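Local coordinates for protein adenosine kinase (Trypanosoma brucei brucei, PDB 4N09) that probably catalyses the magnesium-dependent transfer of phosphate from ATP to adenosine, making AMP in a single step of purine salvage, at residues C15-D20 with G91-D96; G124-C129 with L137-G142; K133-V138 with D296-G301; Y168-T173 with N198-F203. All blocks are in the same frame, centred on the assembly; numbering follows the deposited sequence.

In the fold
A pocket assembled from distant parts of a chain is well illustrated here, since all four contacts touch the same adenosine. Contact 1 takes the chain from the large sheet to the small lid sheet, where it meets contact 2: L19 pairs with G124 and C126, and the two centres are about 11 Å apart. Contact 3 continues along strand 134-140 from contact 2, with which it shares L137 and V138 (centres about 13 Å apart), and it adds part of the ADP site. Contact 4, with its centre about 15 to 16 Å from each of the others, is nested inside the loop that contact 3 closes. It packs against contact 1 and brings F172 to the adenine base.

Contact 1 of 4, residues C15-D20 with G91-D96; sequences CNPLLD and GCIADD. With ADN (adenosine), chain E.
P17 and I93 meet at about a right angle, and they make the apolar side-chain contact between segments 15-20 and 91-96. The proline ring can be followed atom by atom. CB of P17 passes 4.1 Å from CG2 of I93. CG comes closer, 3.6 Å from the same methyl, and also approaches the carbonyl of C92. CD of P17 lies 3.7 Å from C92 O and also nears CA of G91. On I93 the touching branch is CG2, which stands anti to the carbonyl carbon while CG1 takes the position between N and C (chi1 56°). Beside the ring, the carbonyl O of C15 lies near CA of G91, so the two backbones run close at the glycine. In the ribokinase-like PfkB fold this is where the chain, having left strand 11-14 beside strand 87-94 in the large sheet, crosses into strand 18-24 of the small lid sheet. While P17 faces I93, other residues of the crossing segment serve adenosine. ND2 of N16 donates a fairly straight hydrogen bond to N1 of the base (3.2 Å, 161° at the hydrogen), and CD1 of L18 lies 3.5 Å from N3. Farther along, D20 grips the ribose with both carboxylate oxygens: OD1 accepts from O2' at 2.6 Å, and OD2 accepts from O3' at 2.8 Å.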
# COMPACT_ATOMS: atom_id res chain seq x y z
N CYS A 15 -3.60 -6.70 3.10
CA CYS A 15 -4.27 -5.88 2.11
C CYS A 15 -5.22 -6.74 1.30
O CYS A 15 -5.45 -7.90 1.63
CB CYS A 15 -3.23 -5.21 1.20
SG CYS A 15 -3.85 -3.81 0.22
N ASN A 16 -5.73 -6.17 0.22
CA ASN A 16 -6.63 -6.85 -0.69
C ASN A 16 -5.90 -7.31 -1.94
O ASN A 16 -5.44 -6.49 -2.70
CB ASN A 16 -7.71 -5.86 -1.10
CG ASN A 16 -8.42 -5.29 0.10
OD1 ASN A 16 -8.59 -5.97 1.11
ND2 ASN A 16 -8.86 -4.06 -0.01
N PRO A 17 -5.74 -8.62 -2.12
CA PRO A 17 -4.99 -9.07 -3.30
C PRO A 17 -5.87 -9.00 -4.55
O PRO A 17 -6.95 -9.56 -4.55
CB PRO A 17 -4.61 -10.51 -2.96
CG PRO A 17 -5.61 -10.94 -1.95
CD PRO A 17 -6.14 -9.74 -1.25
N LEU A 18 -5.43 -8.25 -5.55
CA LEU A 18 -6.23 -7.97 -6.75
C LEU A 18 -5.40 -8.19 -7.97
O LEU A 18 -4.20 -7.94 -7.96
CB LEU A 18 -6.68 -6.53 -6.80
CG LEU A 18 -7.41 -5.99 -5.58
CD1 LEU A 18 -7.72 -4.51 -5.79
CD2 LEU A 18 -8.66 -6.77 -5.29
N LEU A 19 -6.05 -8.69 -9.02
CA LEU A 19 -5.41 -8.84 -10.29
C LEU A 19 -5.67 -7.60 -11.09
O LEU A 19 -6.82 -7.22 -11.28
CB LEU A 19 -5.97 -10.03 -11.04
CG LEU A 19 -5.11 -10.32 -12.27
CD1 LEU A 19 -4.17 -11.50 -12.04
CD2 LEU A 19 -6.01 -10.56 -13.47
N ASP A 20 -4.60 -6.97 -11.56
CA ASP A 20 -4.72 -5.76 -12.36
C ASP A 20 -4.96 -6.10 -13.82
O ASP A 20 -4.16 -6.81 -14.47
CB ASP A 20 -3.48 -4.87 -12.22
CG ASP A 20 -3.41 -4.16 -10.88
OD1 ASP A 20 -4.41 -4.14 -10.14
OD2 ASP A 20 -2.33 -3.60 -10.55
N GLY A 91 -4.46 -12.01 3.05
CA GLY A 91 -5.58 -11.48 2.30
C GLY A 91 -6.46 -12.63 1.94
O GLY A 91 -6.18 -13.76 2.30
N CYS A 92 -7.54 -12.36 1.22
CA CYS A 92 -8.45 -13.42 0.78
C CYS A 92 -8.52 -13.47 -0.74
O CYS A 92 -8.70 -12.43 -1.41
CB CYS A 92 -9.83 -13.19 1.37
SG CYS A 92 -11.00 -14.55 1.18
N ILE A 93 -8.38 -14.68 -1.28
CA ILE A 93 -8.61 -14.96 -2.70
C ILE A 93 -9.60 -16.10 -2.86
O ILE A 93 -10.05 -16.69 -1.87
CB ILE A 93 -7.30 -15.34 -3.43
CG1 ILE A 93 -6.63 -16.53 -2.75
CG2 ILE A 93 -6.37 -14.14 -3.49
CD1 ILE A 93 -5.45 -17.10 -3.50
N ALA A 94 -9.92 -16.41 -4.12
CA ALA A 94 -10.61 -17.64 -4.49
C ALA A 94 -9.61 -18.56 -5.15
O ALA A 94 -8.59 -18.08 -5.65
CB ALA A 94 -11.74 -17.33 -5.46
N ASP A 95 -9.88 -19.86 -5.12
CA ASP A 95 -9.11 -20.82 -5.91
C ASP A 95 -9.57 -20.79 -7.37
O ASP A 95 -10.33 -21.65 -7.81
CB ASP A 95 -9.23 -22.23 -5.31
CG ASP A 95 -8.10 -23.17 -5.76
OD1 ASP A 95 -7.04 -22.68 -6.20
OD2 ASP A 95 -8.26 -24.41 -5.66
N ASP A 96 -9.12 -19.78 -8.11
CA ASP A 96 -9.45 -19.62 -9.53
C ASP A 96 -8.22 -19.16 -10.32
O ASP A 96 -7.10 -19.13 -9.78
CB ASP A 96 -10.64 -18.68 -9.70
CG ASP A 96 -10.42 -17.29 -9.07
OD1 ASP A 96 -9.27 -16.88 -8.74
OD2 ASP A 96 -11.45 -16.58 -8.90
O5' ADN E . -0.95 1.35 -6.24
C5' ADN E . -1.82 0.87 -7.27
C4' ADN E . -2.41 -0.45 -6.86
O4' ADN E . -3.59 -0.19 -6.12
C3' ADN E . -2.86 -1.33 -8.00
O3' ADN E . -1.86 -2.33 -8.09
C2' ADN E . -4.21 -1.89 -7.57
O2' ADN E . -4.37 -3.34 -7.65
C1' ADN E . -4.29 -1.43 -6.13
N9 ADN E . -5.61 -1.10 -5.60
C8 ADN E . -6.44 -0.17 -6.08
N7 ADN E . -7.57 -0.05 -5.35
C5 ADN E . -7.40 -0.94 -4.36
C6 ADN E . -8.21 -1.34 -3.23
N6 ADN E . -9.39 -0.76 -3.01
N1 ADN E . -7.68 -2.28 -2.44
C2 ADN E . -6.46 -2.85 -2.66
N3 ADN E . -5.67 -2.53 -3.68
C4 ADN E . -6.10 -1.61 -4.51

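Contact 2 of 4, residues G124-C129 with L137-G142; sequences GACAVC and LVADLG. With ADN (adenosine), chain E.
V128 and L137 make a close side-chain contact, with CD2 of the leucine 3.5 Å from CB of the valine. L137 turns its CG anti to its own carbonyl carbon (chi1 -49°), which lets one methyl lean across to the partner strand while the other, CD1, points to C5' of adenosine at 3.8 Å. Next to it, SG of C126 rests 3.9 Å from CB of L137 and also touches CB of A139. This face of V128, C126, L137 and A139 is the packed one, and adenosine lies against it: the methyl of A139 is 3.5 Å from N7 of the base. The two strands form an antiparallel beta hairpin, 124-131 with 134-140, within the lid sheet of the PfkB fold. Two hydrogen-bonded pairs hold it. A125 and D140 bond in both directions, A125 N to D140 O at 2.9 Å and D140 N to A125 O at 2.7 Å, and A127 and V138 do the same. The non-hydrogen-bonded pairs lie on the adenosine side. On the reverse face the meeting is lighter: CB of A127 sits 4.1 Å from CB of V138, and F51 of helix 50-55 packs beside A127. The partly exposed end comprises D140 and G142. CB of D140 is its side-chain atom nearest the partner strand, 3.5 Å from A125 O.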
# COMPACT_ATOMS: atom_id res chain seq x y z
N GLY A 124 -10.45 -11.00 -6.56
CA GLY A 124 -10.67 -9.59 -6.91
C GLY A 124 -9.81 -9.11 -8.06
O GLY A 124 -8.81 -9.72 -8.41
N ALA A 125 -10.23 -8.00 -8.66
CA ALA A 125 -9.56 -7.48 -9.81
C ALA A 125 -9.67 -5.98 -9.82
O ALA A 125 -10.64 -5.44 -9.33
CB ALA A 125 -10.14 -8.08 -11.08
N CYS A 126 -8.69 -5.32 -10.43
CA CYS A 126 -8.70 -3.88 -10.54
C CYS A 126 -8.56 -3.46 -12.00
O CYS A 126 -7.62 -3.87 -12.69
CB CYS A 126 -7.53 -3.31 -9.75
SG CYS A 126 -7.58 -1.51 -9.61
N ALA A 127 -9.49 -2.65 -12.47
CA ALA A 127 -9.41 -2.13 -13.82
C ALA A 127 -8.45 -0.96 -13.83
O ALA A 127 -8.64 0.00 -13.10
CB ALA A 127 -10.79 -1.69 -14.29
N VAL A 128 -7.40 -1.04 -14.62
CA VAL A 128 -6.45 0.04 -14.67
C VAL A 128 -6.40 0.68 -16.02
O VAL A 128 -6.02 0.07 -17.02
CB VAL A 128 -5.07 -0.26 -13.99
CG1 VAL A 128 -4.95 -1.66 -13.41
CG2 VAL A 128 -3.88 0.12 -14.85
N CYS A 129 -6.80 1.94 -16.05
CA CYS A 129 -6.97 2.69 -17.27
C CYS A 129 -5.83 3.64 -17.50
O CYS A 129 -5.67 4.61 -16.77
CB CYS A 129 -8.26 3.49 -17.19
SG CYS A 129 -9.63 2.46 -16.72
N LEU A 137 -7.93 3.93 -11.48
CA LEU A 137 -8.16 2.58 -10.94
C LEU A 137 -9.56 2.33 -10.49
O LEU A 137 -10.15 3.13 -9.79
CB LEU A 137 -7.22 2.34 -9.75
CG LEU A 137 -5.76 2.72 -10.03
CD1 LEU A 137 -4.88 2.44 -8.82
CD2 LEU A 137 -5.22 1.97 -11.24
N VAL A 138 -10.10 1.17 -10.85
CA VAL A 138 -11.43 0.80 -10.39
C VAL A 138 -11.36 -0.60 -9.81
O VAL A 138 -11.12 -1.56 -10.53
CB VAL A 138 -12.47 0.86 -11.53
CG1 VAL A 138 -13.84 0.43 -11.03
CG2 VAL A 138 -12.54 2.27 -12.10
N ALA A 139 -11.53 -0.70 -8.49
CA ALA A 139 -11.23 -1.94 -7.79
C ALA A 139 -12.48 -2.70 -7.52
O ALA A 139 -13.44 -2.16 -6.97
CB ALA A 139 -10.50 -1.67 -6.49
N ASP A 140 -12.50 -3.95 -7.96
CA ASP A 140 -13.59 -4.86 -7.70
C ASP A 140 -13.05 -5.95 -6.78
O ASP A 140 -12.52 -6.96 -7.23
CB ASP A 140 -14.14 -5.44 -9.01
CG ASP A 140 -15.27 -6.44 -8.78
OD1 ASP A 140 -15.75 -6.57 -7.62
OD2 ASP A 140 -15.68 -7.09 -9.76
N LEU A 141 -13.25 -5.75 -5.48
CA LEU A 141 -12.64 -6.59 -4.45
C LEU A 141 -13.00 -8.06 -4.54
O LEU A 141 -12.16 -8.91 -4.27
CB LEU A 141 -12.99 -6.05 -3.08
CG LEU A 141 -12.04 -5.03 -2.45
CD1 LEU A 141 -11.52 -4.01 -3.43
CD2 LEU A 141 -12.68 -4.35 -1.26
N GLY A 142 -14.25 -8.37 -4.89
CA GLY A 142 -14.67 -9.77 -4.90
C GLY A 142 -14.32 -10.50 -3.61
O GLY A 142 -14.76 -10.12 -2.51
O5' ADN E . -0.95 1.35 -6.24
C5' ADN E . -1.82 0.87 -7.27
C4' ADN E . -2.41 -0.45 -6.86
O4' ADN E . -3.59 -0.19 -6.12
C3' ADN E . -2.86 -1.33 -8.00
O3' ADN E . -1.86 -2.33 -8.09
C2' ADN E . -4.21 -1.89 -7.57
O2' ADN E . -4.37 -3.34 -7.65
C1' ADN E . -4.29 -1.43 -6.13
N9 ADN E . -5.61 -1.10 -5.60
C8 ADN E . -6.44 -0.17 -6.08
N7 ADN E . -7.57 -0.05 -5.35
C5 ADN E . -7.40 -0.94 -4.36
C6 ADN E . -8.21 -1.34 -3.23
N6 ADN E . -9.39 -0.76 -3.01
N1 ADN E . -7.68 -2.28 -2.44
C2 ADN E . -6.46 -2.85 -2.66
N3 ADN E . -5.67 -2.53 -3.68
C4 ADN E . -6.10 -1.61 -4.51

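Contact 3 of 4, residues K133-V138 with D296-G301; sequences KERTLV and DMNGAG. With ADP (adenosine-5'-diphosphate), chain F; ADN (adenosine), chain E.
R135 and D296 pack plane against plane. The guanidinium and carboxylate planes are 24° apart, and CG of D296 lies 3.4 Å above the centre of the guanidinium. OD1 of D296, 3.1 Å from NE of R135 but far off the guanidinium plane, makes an electrostatic salt bridge and not a directed hydrogen bond. The arginine chain, bent at chi2, also lays its CD against CB of N298 (3.7 Å). OD1 of N298 in turn touches the methyl CD1 of L137. The backbones join once, where M297 N donates to K133 O (3.2 Å, 167°).

The second shell fixes these groups. OD1 of D296 also accepts from N298 N in an Asx turn, the donor standing 58° out of the carboxylate plane, while OD2 receives the backbone N of G337. The main polar partner of R135 is D336, whose OD1 makes a salt bridge to NH2. Overlapping the Asx turn, a type II turn from M297 to A300 contains G299, the N-cap of the helix. G301 N donates to O2B of ADP (2.8 Å) as part of the anion hole formed at the family's GAGD sequence. M297 brings its methyl to N7 of the nucleotide.

The side chain of R135 packs against V128 and I130 of strand 124-131, and strand 40-42 borders strand 134-140 on its other side. Strand 134-140 thereby meets the loop that leads into helix 300-312.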
# COMPACT_ATOMS: atom_id res chain seq x y z
N LYS A 133 1.04 8.67 -18.81
CA LYS A 133 1.77 8.15 -17.64
C LYS A 133 0.87 7.83 -16.44
O LYS A 133 1.31 7.14 -15.51
CB LYS A 133 2.82 9.17 -17.21
CG LYS A 133 3.71 9.65 -18.33
CD LYS A 133 4.80 10.55 -17.79
CE LYS A 133 5.70 11.00 -18.93
NZ LYS A 133 6.98 11.57 -18.43
N GLU A 134 -0.35 8.39 -16.47
CA GLU A 134 -1.33 8.32 -15.37
C GLU A 134 -2.20 7.09 -15.50
O GLU A 134 -2.56 6.73 -16.60
CB GLU A 134 -2.20 9.59 -15.32
CG GLU A 134 -1.38 10.80 -14.87
CD GLU A 134 -2.21 11.85 -14.16
OE1 GLU A 134 -2.55 12.88 -14.78
OE2 GLU A 134 -2.52 11.67 -12.96
N ARG A 135 -2.48 6.44 -14.37
CA ARG A 135 -3.42 5.31 -14.30
C ARG A 135 -4.62 5.70 -13.44
O ARG A 135 -4.51 6.41 -12.45
CB ARG A 135 -2.80 4.00 -13.73
CG ARG A 135 -2.16 3.03 -14.74
CD ARG A 135 -0.78 3.48 -15.19
NE ARG A 135 -0.05 2.36 -15.81
CZ ARG A 135 0.95 2.44 -16.71
NH1 ARG A 135 1.37 3.63 -17.17
NH2 ARG A 135 1.52 1.31 -17.16
N THR A 136 -5.77 5.19 -13.81
CA THR A 136 -6.99 5.47 -13.10
C THR A 136 -7.59 4.12 -12.75
O THR A 136 -7.72 3.24 -13.61
CB THR A 136 -7.94 6.29 -14.00
OG1 THR A 136 -7.34 7.55 -14.33
CG2 THR A 136 -9.29 6.50 -13.32
N LEU A 137 -7.93 3.93 -11.48
CA LEU A 137 -8.16 2.58 -10.94
C LEU A 137 -9.56 2.33 -10.49
O LEU A 137 -10.15 3.13 -9.79
CB LEU A 137 -7.22 2.34 -9.75
CG LEU A 137 -5.76 2.72 -10.03
CD1 LEU A 137 -4.88 2.44 -8.82
CD2 LEU A 137 -5.22 1.97 -11.24
N VAL A 138 -10.10 1.17 -10.85
CA VAL A 138 -11.43 0.80 -10.39
C VAL A 138 -11.36 -0.60 -9.81
O VAL A 138 -11.12 -1.56 -10.53
CB VAL A 138 -12.47 0.86 -11.53
CG1 VAL A 138 -13.84 0.43 -11.03
CG2 VAL A 138 -12.54 2.27 -12.10
N ASP A 296 5.65 5.54 -15.81
CA ASP A 296 4.53 4.95 -15.11
C ASP A 296 4.49 5.44 -13.66
O ASP A 296 5.31 5.03 -12.84
CB ASP A 296 4.71 3.43 -15.19
CG ASP A 296 3.58 2.64 -14.52
OD1 ASP A 296 2.50 3.22 -14.30
OD2 ASP A 296 3.75 1.41 -14.26
N MET A 297 3.58 6.38 -13.39
CA MET A 297 3.40 6.99 -12.07
C MET A 297 2.74 6.03 -11.10
O MET A 297 2.73 6.25 -9.90
CB MET A 297 2.49 8.22 -12.18
CG MET A 297 3.07 9.40 -12.93
SD MET A 297 4.68 9.82 -12.23
CE MET A 297 4.23 10.38 -10.57
N ASN A 298 2.11 5.01 -11.63
CA ASN A 298 1.28 4.16 -10.83
C ASN A 298 2.06 3.24 -9.95
O ASN A 298 3.04 2.64 -10.41
CB ASN A 298 0.42 3.31 -11.74
CG ASN A 298 -0.62 2.54 -10.99
OD1 ASN A 298 -1.50 3.14 -10.34
ND2 ASN A 298 -0.55 1.22 -11.07
N GLY A 299 1.63 3.14 -8.70
CA GLY A 299 2.32 2.33 -7.73
C GLY A 299 3.58 2.95 -7.16
O GLY A 299 4.27 2.31 -6.39
N ALA A 300 3.89 4.21 -7.49
CA ALA A 300 5.07 4.85 -6.92
C ALA A 300 5.03 4.81 -5.40
O ALA A 300 6.05 4.54 -4.76
CB ALA A 300 5.20 6.28 -7.39
N GLY A 301 3.85 5.11 -4.86
CA GLY A 301 3.63 5.10 -3.42
C GLY A 301 3.83 3.73 -2.83
O GLY A 301 4.46 3.59 -1.78
PB ADP F . 1.78 8.17 -5.04
O1B ADP F . 1.04 7.78 -3.75
O2B ADP F . 2.11 7.02 -5.99
O3B ADP F . 1.21 9.35 -5.81
PA ADP F . 3.99 9.97 -4.87
O1A ADP F . 3.47 10.31 -6.27
O2A ADP F . 4.04 11.03 -3.77
O3A ADP F . 3.17 8.68 -4.37
O5' ADP F . 5.49 9.40 -5.08
C5' ADP F . 6.11 8.50 -4.19
C4' ADP F . 7.56 8.69 -4.43
O4' ADP F . 7.85 8.26 -5.75
C3' ADP F . 8.01 10.14 -4.31
O3' ADP F . 8.30 10.52 -2.96
C2' ADP F . 9.21 10.12 -5.22
O2' ADP F . 10.30 9.57 -4.54
C1' ADP F . 8.85 9.12 -6.30
N9 ADP F . 8.30 9.83 -7.49
C8 ADP F . 6.99 9.92 -7.79
N7 ADP F . 6.83 10.61 -8.92
C5 ADP F . 8.03 10.97 -9.38
C6 ADP F . 8.55 11.70 -10.53
N6 ADP F . 7.69 12.19 -11.45
N1 ADP F . 9.88 11.89 -10.65
C2 ADP F . 10.74 11.39 -9.74
N3 ADP F . 10.31 10.70 -8.69
C4 ADP F . 9.00 10.46 -8.44
O5' ADN E . -0.95 1.35 -6.24
C5' ADN E . -1.82 0.87 -7.27
C4' ADN E . -2.41 -0.45 -6.86
O4' ADN E . -3.59 -0.19 -6.12
C3' ADN E . -2.86 -1.33 -8.00
O3' ADN E . -1.86 -2.33 -8.09
C2' ADN E . -4.21 -1.89 -7.57
O2' ADN E . -4.37 -3.34 -7.65
C1' ADN E . -4.29 -1.43 -6.13
N9 ADN E . -5.61 -1.10 -5.60
C8 ADN E . -6.44 -0.17 -6.08
N7 ADN E . -7.57 -0.05 -5.35
C5 ADN E . -7.40 -0.94 -4.36
C6 ADN E . -8.21 -1.34 -3.23
N6 ADN E . -9.39 -0.76 -3.01
N1 ADN E . -7.68 -2.28 -2.44
C2 ADN E . -6.46 -2.85 -2.66
N3 ADN E . -5.67 -2.53 -3.68
C4 ADN E . -6.10 -1.61 -4.51

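Contact 4 of 4, residues Y168-T173 with N198-F203; sequences YFSGFT and NLSAPF. With ADN (adenosine), chain E; EDO (1,2-ethanediol), chain G.
Sandwiched between S200 and adenosine, the F172 ring has both faces engaged. CB of S200 sits 3.6 Å from the ring centroid and 5° off the normal, a CH-pi contact. Over the opposite face, C6 of the adenine lies 3.4 Å above the plane, offset toward the rim. At the ring edge, near its plane, CE1 of F172 meets CE2 of F203 at 4.1 Å. The Y168 ring meets N198 differently: CB of N198 comes to its edge, and the amide plane is turned 60° from the ring. ND2 of N198 donates to the tyrosine OH (3.1 Å), 25° out of the amide plane. OD1 of N198 accepts from S200 N in an Asx turn (3.0 Å), which sets the serine under F172. OG of S200, anti to its carbonyl carbon, points back at the 3-10 turn that opens at G171 and accepts from F172 N at 3.1 Å, with a weak second bond from G171 N. These loops follow the parallel strands 166-169 and 194-198 of the central sheet, where F172 lines the adenine end of the nucleoside pocket. One serine thus divides its roles: its oxygen holds the backbone of F172 while its carbon backs the ring, consistent with F172 presenting an apolar face to the base.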
# COMPACT_ATOMS: atom_id res chain seq x y z
N TYR A 168 2.14 -3.77 8.71
CA TYR A 168 1.72 -2.77 7.74
C TYR A 168 0.38 -3.15 7.12
O TYR A 168 0.23 -4.21 6.52
CB TYR A 168 2.75 -2.61 6.64
CG TYR A 168 2.19 -1.86 5.46
CD1 TYR A 168 1.94 -0.51 5.54
CD2 TYR A 168 1.88 -2.51 4.29
CE1 TYR A 168 1.40 0.19 4.46
CE2 TYR A 168 1.34 -1.84 3.21
CZ TYR A 168 1.10 -0.49 3.29
OH TYR A 168 0.56 0.16 2.20
N PHE A 169 -0.61 -2.29 7.33
CA PHE A 169 -1.92 -2.44 6.71
C PHE A 169 -2.12 -1.28 5.79
O PHE A 169 -1.84 -0.15 6.16
CB PHE A 169 -3.03 -2.38 7.75
CG PHE A 169 -3.30 -3.68 8.41
CD1 PHE A 169 -4.52 -4.31 8.26
CD2 PHE A 169 -2.36 -4.25 9.23
CE1 PHE A 169 -4.77 -5.50 8.88
CE2 PHE A 169 -2.61 -5.44 9.86
CZ PHE A 169 -3.82 -6.07 9.68
N SER A 170 -2.64 -1.53 4.61
CA SER A 170 -3.01 -0.43 3.74
C SER A 170 -4.33 0.13 4.24
O SER A 170 -5.12 -0.56 4.86
CB SER A 170 -3.13 -0.90 2.29
OG SER A 170 -4.36 -1.57 2.12
N GLY A 171 -4.56 1.40 3.94
CA GLY A 171 -5.83 2.03 4.29
C GLY A 171 -7.00 1.36 3.61
O GLY A 171 -8.09 1.32 4.15
N PHE A 172 -6.75 0.85 2.41
CA PHE A 172 -7.72 0.11 1.68
C PHE A 172 -8.37 -1.03 2.46
O PHE A 172 -9.47 -1.45 2.10
CB PHE A 172 -7.07 -0.50 0.43
CG PHE A 172 -6.79 0.49 -0.67
CD1 PHE A 172 -7.76 1.38 -1.11
CD2 PHE A 172 -5.57 0.47 -1.32
CE1 PHE A 172 -7.49 2.26 -2.13
CE2 PHE A 172 -5.29 1.35 -2.35
CZ PHE A 172 -6.26 2.24 -2.77
N THR A 173 -7.69 -1.59 3.45
CA THR A 173 -8.27 -2.68 4.26
C THR A 173 -9.41 -2.19 5.11
O THR A 173 -10.18 -2.99 5.61
CB THR A 173 -7.29 -3.30 5.27
OG1 THR A 173 -6.84 -2.30 6.20
CG2 THR A 173 -6.11 -3.89 4.58
N ASN A 198 -1.13 3.27 5.74
CA ASN A 198 -1.10 4.07 4.52
C ASN A 198 -2.48 4.67 4.39
O ASN A 198 -3.45 3.99 4.67
CB ASN A 198 -0.91 3.09 3.36
CG ASN A 198 -0.42 3.76 2.11
OD1 ASN A 198 -0.94 4.78 1.68
ND2 ASN A 198 0.61 3.17 1.52
N LEU A 199 -2.63 5.91 3.98
CA LEU A 199 -3.97 6.45 3.83
C LEU A 199 -4.63 5.98 2.54
O LEU A 199 -5.85 6.06 2.41
CB LEU A 199 -3.97 7.96 3.90
CG LEU A 199 -3.53 8.50 5.26
CD1 LEU A 199 -3.71 10.01 5.33
CD2 LEU A 199 -4.25 7.84 6.43
N SER A 200 -3.83 5.49 1.60
CA SER A 200 -4.29 4.80 0.39
C SER A 200 -5.04 5.64 -0.65
O SER A 200 -4.71 5.56 -1.82
CB SER A 200 -5.12 3.55 0.73
OG SER A 200 -4.33 2.57 1.39
N ALA A 201 -6.07 6.37 -0.25
CA ALA A 201 -6.87 7.14 -1.19
C ALA A 201 -7.78 8.12 -0.47
O ALA A 201 -8.23 7.83 0.63
CB ALA A 201 -7.72 6.23 -2.02
N PRO A 202 -8.08 9.26 -1.11
CA PRO A 202 -8.96 10.26 -0.53
C PRO A 202 -10.28 9.69 -0.11
O PRO A 202 -10.83 10.11 0.91
CB PRO A 202 -9.16 11.23 -1.68
CG PRO A 202 -7.86 11.19 -2.39
CD PRO A 202 -7.49 9.73 -2.37
N PHE A 203 -10.81 8.72 -0.85
CA PHE A 203 -12.14 8.24 -0.51
C PHE A 203 -12.20 7.56 0.86
O PHE A 203 -13.24 7.52 1.49
CB PHE A 203 -12.74 7.38 -1.63
CG PHE A 203 -12.27 5.97 -1.66
CD1 PHE A 203 -12.76 5.02 -0.78
CD2 PHE A 203 -11.39 5.57 -2.64
CE1 PHE A 203 -12.36 3.71 -0.85
CE2 PHE A 203 -10.98 4.25 -2.72
CZ PHE A 203 -11.46 3.32 -1.82
O5' ADN E . -0.95 1.35 -6.24
C5' ADN E . -1.82 0.87 -7.27
C4' ADN E . -2.41 -0.45 -6.86
O4' ADN E . -3.59 -0.19 -6.12
C3' ADN E . -2.86 -1.33 -8.00
O3' ADN E . -1.86 -2.33 -8.09
C2' ADN E . -4.21 -1.89 -7.57
O2' ADN E . -4.37 -3.34 -7.65
C1' ADN E . -4.29 -1.43 -6.13
N9 ADN E . -5.61 -1.10 -5.60
C8 ADN E . -6.44 -0.17 -6.08
N7 ADN E . -7.57 -0.05 -5.35
C5 ADN E . -7.40 -0.94 -4.36
C6 ADN E . -8.21 -1.34 -3.23
N6 ADN E . -9.39 -0.76 -3.01
N1 ADN E . -7.68 -2.28 -2.44
C2 ADN E . -6.46 -2.85 -2.66
N3 ADN E . -5.67 -2.53 -3.68
C4 ADN E . -6.10 -1.61 -4.51
C1 EDO G . 2.47 6.31 -0.18
O1 EDO G . 3.03 7.56 -0.66
C2 EDO G . 1.01 6.15 -0.66
O2 EDO G . 0.04 6.80 0.20